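Flagellar hook associated protein type 3 FlgL (Legionella pneumophila subsp. pneumophila, PDB 5YTI) probably serves as a structural junction protein of the bacterial flagellum, helping to join the hook to the filament. Local coordinates at residues S137-L142 with N157-Q162; D123-K128 with Q144-N149; V182-P187 with N293-S298. One frame throughout, in Å; residues are numbered along the deposited sequence.

Contact 1. Residues S137-L142 with N157-Q162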
loop_
_atom_site.group_PDB
_atom_site.type_symbol
_atom_site.label_atom_id
_atom_site.label_comp_id
_atom_site.label_asym_id
_atom_site.label_seq_id
_atom_site.Cartn_x
_atom_site.Cartn_y
_atom_site.Cartn_z
ATOM N N SER A 137 -12.318 2.220 -14.267
ATOM C CA SER A 137 -12.281 0.829 -14.656
ATOM C C SER A 137 -11.059 0.469 -15.492
ATOM O O SER A 137 -10.798 -0.712 -15.721
ATOM C CB SER A 137 -13.532 0.509 -15.449
ATOM O OG SER A 137 -13.701 1.490 -16.445
ATOM N N GLY A 138 -10.309 1.468 -15.949
ATOM C CA GLY A 138 -9.139 1.211 -16.797
ATOM C C GLY A 138 -9.550 1.028 -18.232
ATOM O O GLY A 138 -10.523 1.593 -18.658
ATOM N N SER A 139 -8.829 0.228 -18.996
ATOM C CA SER A 139 -9.193 0.058 -20.406
ATOM C C SER A 139 -10.577 -0.567 -20.585
ATOM O O SER A 139 -11.150 -0.446 -21.656
ATOM C CB SER A 139 -8.208 -0.836 -21.129
ATOM O OG SER A 139 -8.672 -2.168 -21.050
ATOM N N LYS A 140 -11.090 -1.266 -19.572
ATOM C CA LYS A 140 -12.396 -1.948 -19.671
ATOM C C LYS A 140 -13.570 -1.001 -19.492
ATOM O O LYS A 140 -14.318 -1.103 -18.533
ATOM C CB LYS A 140 -12.476 -3.096 -18.661
ATOM C CG LYS A 140 -12.096 -4.448 -19.258
ATOM C CD LYS A 140 -11.015 -5.171 -18.465
ATOM C CE LYS A 140 -11.495 -5.656 -17.105
ATOM N NZ LYS A 140 -11.953 -7.069 -17.112
ATOM N N SER A 141 -13.745 -0.111 -20.459
ATOM C CA SER A 141 -14.650 1.045 -20.354
ATOM C C SER A 141 -16.134 0.817 -19.926
ATOM O O SER A 141 -16.778 1.748 -19.406
ATOM C CB SER A 141 -14.649 1.785 -21.695
ATOM O OG SER A 141 -13.361 1.748 -22.264
ATOM N N LEU A 142 -16.685 -0.375 -20.170
ATOM C CA LEU A 142 -18.116 -0.602 -19.924
ATOM C C LEU A 142 -18.355 -1.670 -18.845
ATOM O O LEU A 142 -19.515 -2.047 -18.607
ATOM C CB LEU A 142 -18.841 -0.937 -21.240
ATOM C CG LEU A 142 -18.588 0.136 -22.328
ATOM C CD1 LEU A 142 -18.663 -0.419 -23.747
ATOM C CD2 LEU A 142 -19.499 1.361 -22.159
ATOM N N ASN A 157 -13.285 -5.276 -10.928
ATOM C CA ASN A 157 -13.533 -5.975 -12.187
ATOM C C ASN A 157 -12.937 -5.213 -13.365
ATOM O O ASN A 157 -13.123 -5.586 -14.524
ATOM C CB ASN A 157 -15.046 -6.193 -12.404
ATOM C CG ASN A 157 -15.721 -6.798 -11.195
ATOM O OD1 ASN A 157 -16.628 -6.190 -10.636
ATOM N ND2 ASN A 157 -15.259 -7.983 -10.757
ATOM N N GLY A 158 -12.222 -4.143 -13.069
ATOM C CA GLY A 158 -11.505 -3.437 -14.111
ATOM C C GLY A 158 -10.136 -4.057 -14.325
ATOM O O GLY A 158 -9.913 -5.237 -13.975
ATOM N N ASP A 159 -9.242 -3.250 -14.927
ATOM C CA ASP A 159 -7.790 -3.551 -15.054
ATOM C C ASP A 159 -6.952 -2.349 -14.594
ATOM O O ASP A 159 -7.500 -1.291 -14.191
ATOM C CB ASP A 159 -7.397 -3.992 -16.489
ATOM C CG ASP A 159 -7.479 -2.862 -17.526
ATOM O OD1 ASP A 159 -7.283 -1.698 -17.154
ATOM O OD2 ASP A 159 -7.719 -3.134 -18.729
ATOM N N SER A 160 -5.630 -2.509 -14.644
ATOM C CA SER A 160 -4.745 -1.402 -14.288
ATOM C C SER A 160 -4.232 -0.564 -15.468
ATOM O O SER A 160 -3.135 -0.091 -15.370
ATOM C CB SER A 160 -3.538 -1.936 -13.506
ATOM O OG SER A 160 -3.924 -2.721 -12.393
ATOM N N THR A 161 -4.991 -0.351 -16.545
ATOM C CA THR A 161 -4.432 0.254 -17.760
ATOM C C THR A 161 -4.849 1.693 -18.040
ATOM O O THR A 161 -6.015 1.998 -18.279
ATOM C CB THR A 161 -4.722 -0.621 -18.996
ATOM O OG1 THR A 161 -4.012 -1.847 -18.850
ATOM C CG2 THR A 161 -4.274 0.037 -20.306
ATOM N N GLN A 162 -3.852 2.570 -18.062
ATOM C CA GLN A 162 -4.056 4.010 -18.287
ATOM C C GLN A 162 -3.965 4.385 -19.773
ATOM O O GLN A 162 -3.066 3.957 -20.493
ATOM C CB GLN A 162 -3.025 4.837 -17.482
ATOM C CG GLN A 162 -3.181 4.761 -15.967
ATOM C CD GLN A 162 -2.186 5.626 -15.176
ATOM O OE1 GLN A 162 -0.970 5.357 -15.171
ATOM N NE2 GLN A 162 -2.705 6.652 -14.477
#
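Asp159 holds the loop 137-142 with both carboxylate oxygens and its backbone amide. Its OD2 uses the syn lone pair to take the hydroxyl of Ser139, OG to OD2 2.7 Å, while OD1 accepts the backbone N of Ser139 at 3.1 Å, also on the syn side but out of the carboxylate plane. The same OD1 receives Thr161 N (2.7 Å), the bond of an Asx turn, and the two amides reach it from opposite faces of the plane; two donors on OD1 and one on OD2 should fix the rotation of the carboxylate. The backbone contributes a further link, Asp159 N to Ser137 O, 3.1 Å with an N-H...O angle of 162°. With chi1 69°, CG of Asp159 lies between its backbone N and carbonyl carbon, which brings the carboxylate up to N and OG of Ser139 and beside Gly138, whose CA is 3.5 Å from OD1. Packing spreads from this centre. The CB atoms of Ser139 and Thr161 are 4.1 Å apart, and the bent chain of Lys140 lays its CE against the backbone of Asn157 and Gly158. Lys140 and Asp159 also pack on Asp159 and Gly158 of the second subunit, respectively. Both segments are loops, one leading from helix 104-125 toward strand 146-148, the other joining strand 154-156 to strand 164-168.

Contact 2. Residues D123-K128 with Q144-N149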
loop_
_atom_site.group_PDB
_atom_site.type_symbol
_atom_site.label_atom_id
_atom_site.label_comp_id
_atom_site.label_asym_id
_atom_site.label_seq_id
_atom_site.Cartn_x
_atom_site.Cartn_y
_atom_site.Cartn_z
ATOM N N ASP A 123 -20.513 4.512 -5.072
ATOM C CA ASP A 123 -21.118 5.252 -6.168
ATOM C C ASP A 123 -19.962 5.997 -6.833
ATOM O O ASP A 123 -19.831 5.964 -8.060
ATOM C CB ASP A 123 -22.217 6.231 -5.687
ATOM C CG ASP A 123 -23.526 5.523 -5.223
ATOM O OD1 ASP A 123 -23.556 4.277 -5.236
ATOM O OD2 ASP A 123 -24.524 6.209 -4.848
ATOM N N TYR A 124 -19.089 6.607 -6.018
ATOM C CA TYR A 124 -17.935 7.358 -6.550
ATOM C C TYR A 124 -16.993 6.437 -7.309
ATOM O O TYR A 124 -16.522 6.763 -8.398
ATOM C CB TYR A 124 -17.172 8.096 -5.443
ATOM C CG TYR A 124 -17.989 9.086 -4.609
ATOM C CD1 TYR A 124 -19.028 9.833 -5.161
ATOM C CD2 TYR A 124 -17.689 9.295 -3.283
ATOM C CE1 TYR A 124 -19.762 10.739 -4.410
ATOM C CE2 TYR A 124 -18.411 10.198 -2.520
ATOM C CZ TYR A 124 -19.447 10.918 -3.085
ATOM O OH TYR A 124 -20.152 11.794 -2.296
ATOM N N ALA A 125 -16.733 5.266 -6.756
ATOM C CA ALA A 125 -15.859 4.335 -7.444
ATOM C C ALA A 125 -16.477 3.887 -8.756
ATOM O O ALA A 125 -15.771 3.559 -9.703
ATOM C CB ALA A 125 -15.571 3.137 -6.573
ATOM N N ASN A 126 -17.802 3.866 -8.814
ATOM C CA ASN A 126 -18.488 3.341 -9.992
ATOM C C ASN A 126 -19.058 4.468 -10.863
ATOM O O ASN A 126 -19.985 4.246 -11.669
ATOM C CB ASN A 126 -19.594 2.359 -9.576
ATOM C CG ASN A 126 -19.048 1.082 -8.977
ATOM O OD1 ASN A 126 -18.064 0.532 -9.447
ATOM N ND2 ASN A 126 -19.683 0.608 -7.929
ATOM N N THR A 127 -18.508 5.668 -10.716
ATOM C CA THR A 127 -18.946 6.791 -11.520
ATOM C C THR A 127 -18.663 6.614 -13.002
ATOM O O THR A 127 -17.581 6.118 -13.393
ATOM C CB THR A 127 -18.201 8.059 -11.154
ATOM O OG1 THR A 127 -18.320 8.286 -9.760
ATOM C CG2 THR A 127 -18.779 9.211 -11.898
ATOM N N LYS A 128 -19.623 7.067 -13.816
ATOM C CA LYS A 128 -19.446 7.177 -15.258
ATOM C C LYS A 128 -18.996 8.594 -15.617
ATOM O O LYS A 128 -19.463 9.567 -15.021
ATOM C CB LYS A 128 -20.739 6.827 -15.976
ATOM C CG LYS A 128 -21.196 5.408 -15.701
ATOM C CD LYS A 128 -22.526 5.112 -16.382
ATOM C CE LYS A 128 -22.854 3.620 -16.380
ATOM N NZ LYS A 128 -23.870 3.242 -17.416
ATOM N N GLN A 144 -18.422 -2.397 -14.837
ATOM C CA GLN A 144 -18.569 -1.664 -13.588
ATOM C C GLN A 144 -17.355 -2.027 -12.748
ATOM O O GLN A 144 -17.008 -3.208 -12.615
ATOM C CB GLN A 144 -19.877 -2.069 -12.878
ATOM C CG GLN A 144 -20.443 -1.050 -11.884
ATOM C CD GLN A 144 -21.532 -1.610 -10.969
ATOM O OE1 GLN A 144 -21.289 -2.507 -10.177
ATOM N NE2 GLN A 144 -22.727 -1.054 -11.059
ATOM N N PRO A 145 -16.651 -1.021 -12.227
ATOM C CA PRO A 145 -15.362 -1.374 -11.619
ATOM C C PRO A 145 -15.437 -2.133 -10.300
ATOM O O PRO A 145 -14.694 -3.088 -10.122
ATOM C CB PRO A 145 -14.661 -0.016 -11.439
ATOM C CG PRO A 145 -15.701 1.021 -11.666
ATOM C CD PRO A 145 -16.729 0.404 -12.569
ATOM N N VAL A 146 -16.311 -1.700 -9.385
ATOM C CA VAL A 146 -16.400 -2.285 -8.051
ATOM C C VAL A 146 -17.776 -2.851 -7.752
ATOM O O VAL A 146 -18.792 -2.126 -7.832
ATOM C CB VAL A 146 -16.081 -1.250 -6.977
ATOM C CG1 VAL A 146 -15.870 -1.935 -5.632
ATOM C CG2 VAL A 146 -14.826 -0.476 -7.348
ATOM N N SER A 147 -17.788 -4.146 -7.407
ATOM C CA SER A 147 -18.998 -4.866 -7.003
ATOM C C SER A 147 -18.692 -5.814 -5.843
ATOM O O SER A 147 -17.537 -5.962 -5.458
ATOM C CB SER A 147 -19.546 -5.673 -8.168
ATOM O OG SER A 147 -18.680 -6.754 -8.481
ATOM N N LEU A 148 -19.719 -6.481 -5.319
ATOM C CA LEU A 148 -19.583 -7.369 -4.161
ATOM C C LEU A 148 -19.981 -8.822 -4.466
ATOM O O LEU A 148 -21.166 -9.121 -4.580
ATOM C CB LEU A 148 -20.426 -6.788 -3.010
ATOM C CG LEU A 148 -21.189 -7.672 -1.999
ATOM C CD1 LEU A 148 -20.867 -7.266 -0.558
ATOM C CD2 LEU A 148 -22.702 -7.636 -2.256
ATOM N N ASN A 149 -19.018 -9.734 -4.595
ATOM C CA ASN A 149 -19.387 -11.127 -4.873
ATOM C C ASN A 149 -20.254 -11.700 -3.719
ATOM O O ASN A 149 -20.512 -11.012 -2.711
ATOM C CB ASN A 149 -18.172 -12.023 -5.227
ATOM C CG ASN A 149 -17.093 -12.063 -4.146
ATOM O OD1 ASN A 149 -17.277 -11.581 -3.029
ATOM N ND2 ASN A 149 -15.947 -12.674 -4.486
#
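Asn126 joins the C-terminal end of helix 104-125 to a two-stranded antiparallel hairpin, 146-148 with 154-156, by gripping a single residue, Val146, at both its backbone polar atoms. Its OD1 accepts Val146 N at 2.8 Å with an N-H...O angle of 161°, and the donor lies in the plane of the side-chain carbonyl. Its ND2 in turn donates to Val146 O, 2.9 Å away, in the plane of that carbonyl and on a lone pair, although the acceptor is tilted somewhat from the Asn126 amide plane. The side chain thus pairs with Val146 as the edge of a neighbouring strand would, satisfying the amide and carbonyl at the start of the strand. Chi1 of -68° sets CG of Asn126 anti to its carbonyl carbon, from where the amide reaches across to the hairpin.

Other polar atoms are served close by. Ser147 OG bonds to Asn157 OD1, and Pro145 and Ser147 pair through their backbones with Asn157 and Val155. Where the helix ends, Tyr124 O accepts both the N and the OG1 of Thr127 from the same face of its plane.

Apolar contact completes the join: Ala125 CB meets Val146 CG2 at 3.8 Å, and Phe297 of helix 296-307 packs on both residues. The Gln144 amide stacks on that of Asn126 with the planes 22° apart, and CG of Gln144 lies 3.9 Å from CG of Asn126.

Contact 3. Residues V182-P187 with N293-S298; sequences VFMRIP and NESIFS
Phe183 O accepts Ile296 N at 3.1 Å, the donor lying nearly along the C=O axis, and so satisfies an amide in the first turn of helix 296-307. Further out, Ile186 O accepts Glu294 N, 3.0 Å apart, beside a single beta bridge between Pro187 and Asn293. Ser295 is the N-cap of this helix: its OG accepts Ser298 N at 3.2 Å.

The aromatic contacts lie on the side of Phe297. Its ring and that of Phe183 are nearly parallel (18°) but slid apart, with centroids 5.8 Å from each other, so they scarcely overlap. Selenomethionine Met184 makes a Met-aromatic contact in which SE lies in the ring plane at the edge of Phe297, 3.8 Å from CE2; bends at chi2 and chi3 turn its chain there.

Among aliphatic contacts, Ile186 CD1 meets Ile296 CG1 at 3.6 Å, while CD1 of Ile296 touches CD1 of Phe183. Arg185 and Asn293 cross at about a right angle, CB of the former lying 3.6 Å from CG of the latter. Beyond this crossing, Arg185 NH2 forms a salt bridge with Asp180 of the second subunit, and Asn293 ND2 a hydrogen bond with Asn181 of the second subunit.

Around this core, helix 104-125 supplies Leu121, Leu122 and Ala125 against Phe183, Ile296 and Phe297, helix 49-96 adds Leu80 and Leu87, and helix 316-374 covers Ile186 through Ser333, Ala334 and His337.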
loop_
_atom_site.group_PDB
_atom_site.type_symbol
_atom_site.label_atom_id
_atom_site.label_comp_id
_atom_site.label_asym_id
_atom_site.label_seq_id
_atom_site.Cartn_x
_atom_site.Cartn_y
_atom_site.Cartn_z
ATOM N N VAL A 182 -6.746 3.442 -6.943
ATOM C CA VAL A 182 -7.392 4.469 -6.119
ATOM C C VAL A 182 -8.078 3.923 -4.872
ATOM O O VAL A 182 -7.908 4.469 -3.803
ATOM C CB VAL A 182 -8.406 5.288 -6.917
ATOM C CG1 VAL A 182 -9.084 6.285 -6.002
ATOM C CG2 VAL A 182 -7.722 6.000 -8.064
ATOM N N PHE A 183 -8.801 2.816 -5.017
ATOM C CA PHE A 183 -9.669 2.317 -3.964
ATOM C C PHE A 183 -9.286 1.002 -3.302
ATOM O O PHE A 183 -9.655 0.788 -2.163
ATOM C CB PHE A 183 -11.078 2.168 -4.528
ATOM C CG PHE A 183 -11.683 3.462 -4.993
ATOM C CD1 PHE A 183 -12.267 4.317 -4.100
ATOM C CD2 PHE A 183 -11.677 3.801 -6.331
ATOM C CE1 PHE A 183 -12.825 5.510 -4.527
ATOM C CE2 PHE A 183 -12.233 4.988 -6.774
ATOM C CZ PHE A 183 -12.812 5.847 -5.872
HETATM N N MSE A 184 -8.572 0.112 -3.984
HETATM C CA MSE A 184 -8.421 -1.263 -3.465
HETATM C C MSE A 184 -7.148 -1.588 -2.715
HETATM O O MSE A 184 -7.173 -2.288 -1.699
HETATM C CB MSE A 184 -8.586 -2.309 -4.554
HETATM C CG MSE A 184 -9.747 -1.999 -5.498
HETATM SE SE MSE A 184 -11.525 -2.444 -4.759
HETATM C CE MSE A 184 -11.042 -4.249 -4.141
ATOM N N ARG A 185 -6.006 -1.139 -3.196
ATOM C CA ARG A 185 -4.758 -1.571 -2.580
ATOM C C ARG A 185 -4.216 -0.481 -1.692
ATOM O O ARG A 185 -3.616 0.471 -2.166
ATOM C CB ARG A 185 -3.739 -1.916 -3.647
ATOM C CG ARG A 185 -4.282 -2.775 -4.769
ATOM C CD ARG A 185 -5.116 -3.930 -4.264
ATOM N NE ARG A 185 -5.418 -4.838 -5.364
ATOM C CZ ARG A 185 -5.998 -6.019 -5.203
ATOM N NH1 ARG A 185 -6.356 -6.423 -3.990
ATOM N NH2 ARG A 185 -6.219 -6.801 -6.250
ATOM N N ILE A 186 -4.466 -0.624 -0.397
ATOM C CA ILE A 186 -4.091 0.359 0.613
ATOM C C ILE A 186 -3.731 -0.492 1.782
ATOM O O ILE A 186 -4.488 -1.382 2.146
ATOM C CB ILE A 186 -5.270 1.234 1.008
ATOM C CG1 ILE A 186 -5.850 1.875 -0.232
ATOM C CG2 ILE A 186 -4.848 2.279 2.011
ATOM C CD1 ILE A 186 -6.907 2.899 0.076
ATOM N N PRO A 187 -2.562 -0.263 2.355
ATOM C CA PRO A 187 -2.181 -1.248 3.332
ATOM C C PRO A 187 -2.954 -1.052 4.625
ATOM O O PRO A 187 -3.325 0.089 5.019
ATOM C CB PRO A 187 -0.669 -1.009 3.522
ATOM C CG PRO A 187 -0.284 0.002 2.481
ATOM C CD PRO A 187 -1.543 0.781 2.211
ATOM N N ASN A 293 -2.787 -5.680 1.563
ATOM C CA ASN A 293 -3.657 -4.792 0.797
ATOM C C ASN A 293 -5.120 -5.028 1.172
ATOM O O ASN A 293 -5.546 -6.159 1.371
ATOM C CB ASN A 293 -3.444 -4.926 -0.709
ATOM C CG ASN A 293 -2.246 -4.121 -1.194
ATOM O OD1 ASN A 293 -1.921 -3.063 -0.627
ATOM N ND2 ASN A 293 -1.572 -4.622 -2.246
ATOM N N GLU A 294 -5.880 -3.947 1.302
ATOM C CA GLU A 294 -7.271 -4.065 1.706
ATOM C C GLU A 294 -8.024 -2.791 1.316
ATOM O O GLU A 294 -7.606 -1.686 1.708
ATOM C CB GLU A 294 -7.363 -4.357 3.224
ATOM C CG GLU A 294 -8.482 -3.598 3.939
ATOM C CD GLU A 294 -8.834 -4.114 5.333
ATOM O OE1 GLU A 294 -7.929 -4.377 6.132
ATOM O OE2 GLU A 294 -10.041 -4.210 5.654
ATOM N N SER A 295 -9.128 -2.962 0.568
ATOM C CA SER A 295 -9.949 -1.837 0.029
ATOM C C SER A 295 -10.474 -0.902 1.079
ATOM O O SER A 295 -10.685 -1.296 2.207
ATOM C CB SER A 295 -11.157 -2.345 -0.793
ATOM O OG SER A 295 -12.054 -3.181 -0.058
ATOM N N ILE A 296 -10.688 0.347 0.714
ATOM C CA ILE A 296 -11.325 1.254 1.642
ATOM C C ILE A 296 -12.620 0.617 2.044
ATOM O O ILE A 296 -13.049 0.705 3.177
ATOM C CB ILE A 296 -11.718 2.575 1.002
ATOM C CG1 ILE A 296 -10.494 3.295 0.483
ATOM C CG2 ILE A 296 -12.402 3.472 2.008
ATOM C CD1 ILE A 296 -10.854 4.167 -0.709
ATOM N N PHE A 297 -13.257 -0.020 1.083
ATOM C CA PHE A 297 -14.560 -0.588 1.306
ATOM C C PHE A 297 -14.594 -1.535 2.492
ATOM O O PHE A 297 -15.386 -1.321 3.402
ATOM C CB PHE A 297 -15.040 -1.249 0.046
ATOM C CG PHE A 297 -14.901 -0.369 -1.153
ATOM C CD1 PHE A 297 -15.554 0.843 -1.197
ATOM C CD2 PHE A 297 -14.095 -0.742 -2.223
ATOM C CE1 PHE A 297 -15.431 1.659 -2.295
ATOM C CE2 PHE A 297 -13.972 0.070 -3.327
ATOM C CZ PHE A 297 -14.637 1.276 -3.364
ATOM N N SER A 298 -13.750 -2.557 2.528
ATOM C CA SER A 298 -13.763 -3.414 3.708
ATOM C C SER A 298 -13.363 -2.627 4.982
ATOM O O SER A 298 -13.902 -2.911 6.034
ATOM C CB SER A 298 -12.982 -4.732 3.521
ATOM O OG SER A 298 -11.606 -4.522 3.615
#

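Overall arrangement
Contacts 1 and 2 alternate along the chain, their centres 12 Å apart; contact 2 includes strand 146-148, and the loops of contact 1 flank the hairpin 146-148/154-156. They touch where Ser137 CA packs 4.1 Å from Pro145 CB. Contact 3 follows in sequence, and its segments are separated by 105 residues that include the five-stranded antiparallel sheet. Its centre is 13 Å from that of contact 2, and they touch directly, Ala125 CA packing 3.7 Å from Phe183 CE2. Contact 1 stays apart from contact 3, about 7 Å between nearest atoms, although both reach the second subunit. Contact 2 therefore links the other two, tying the loops and hairpin after helix 104-125 to the start of helix 296-307.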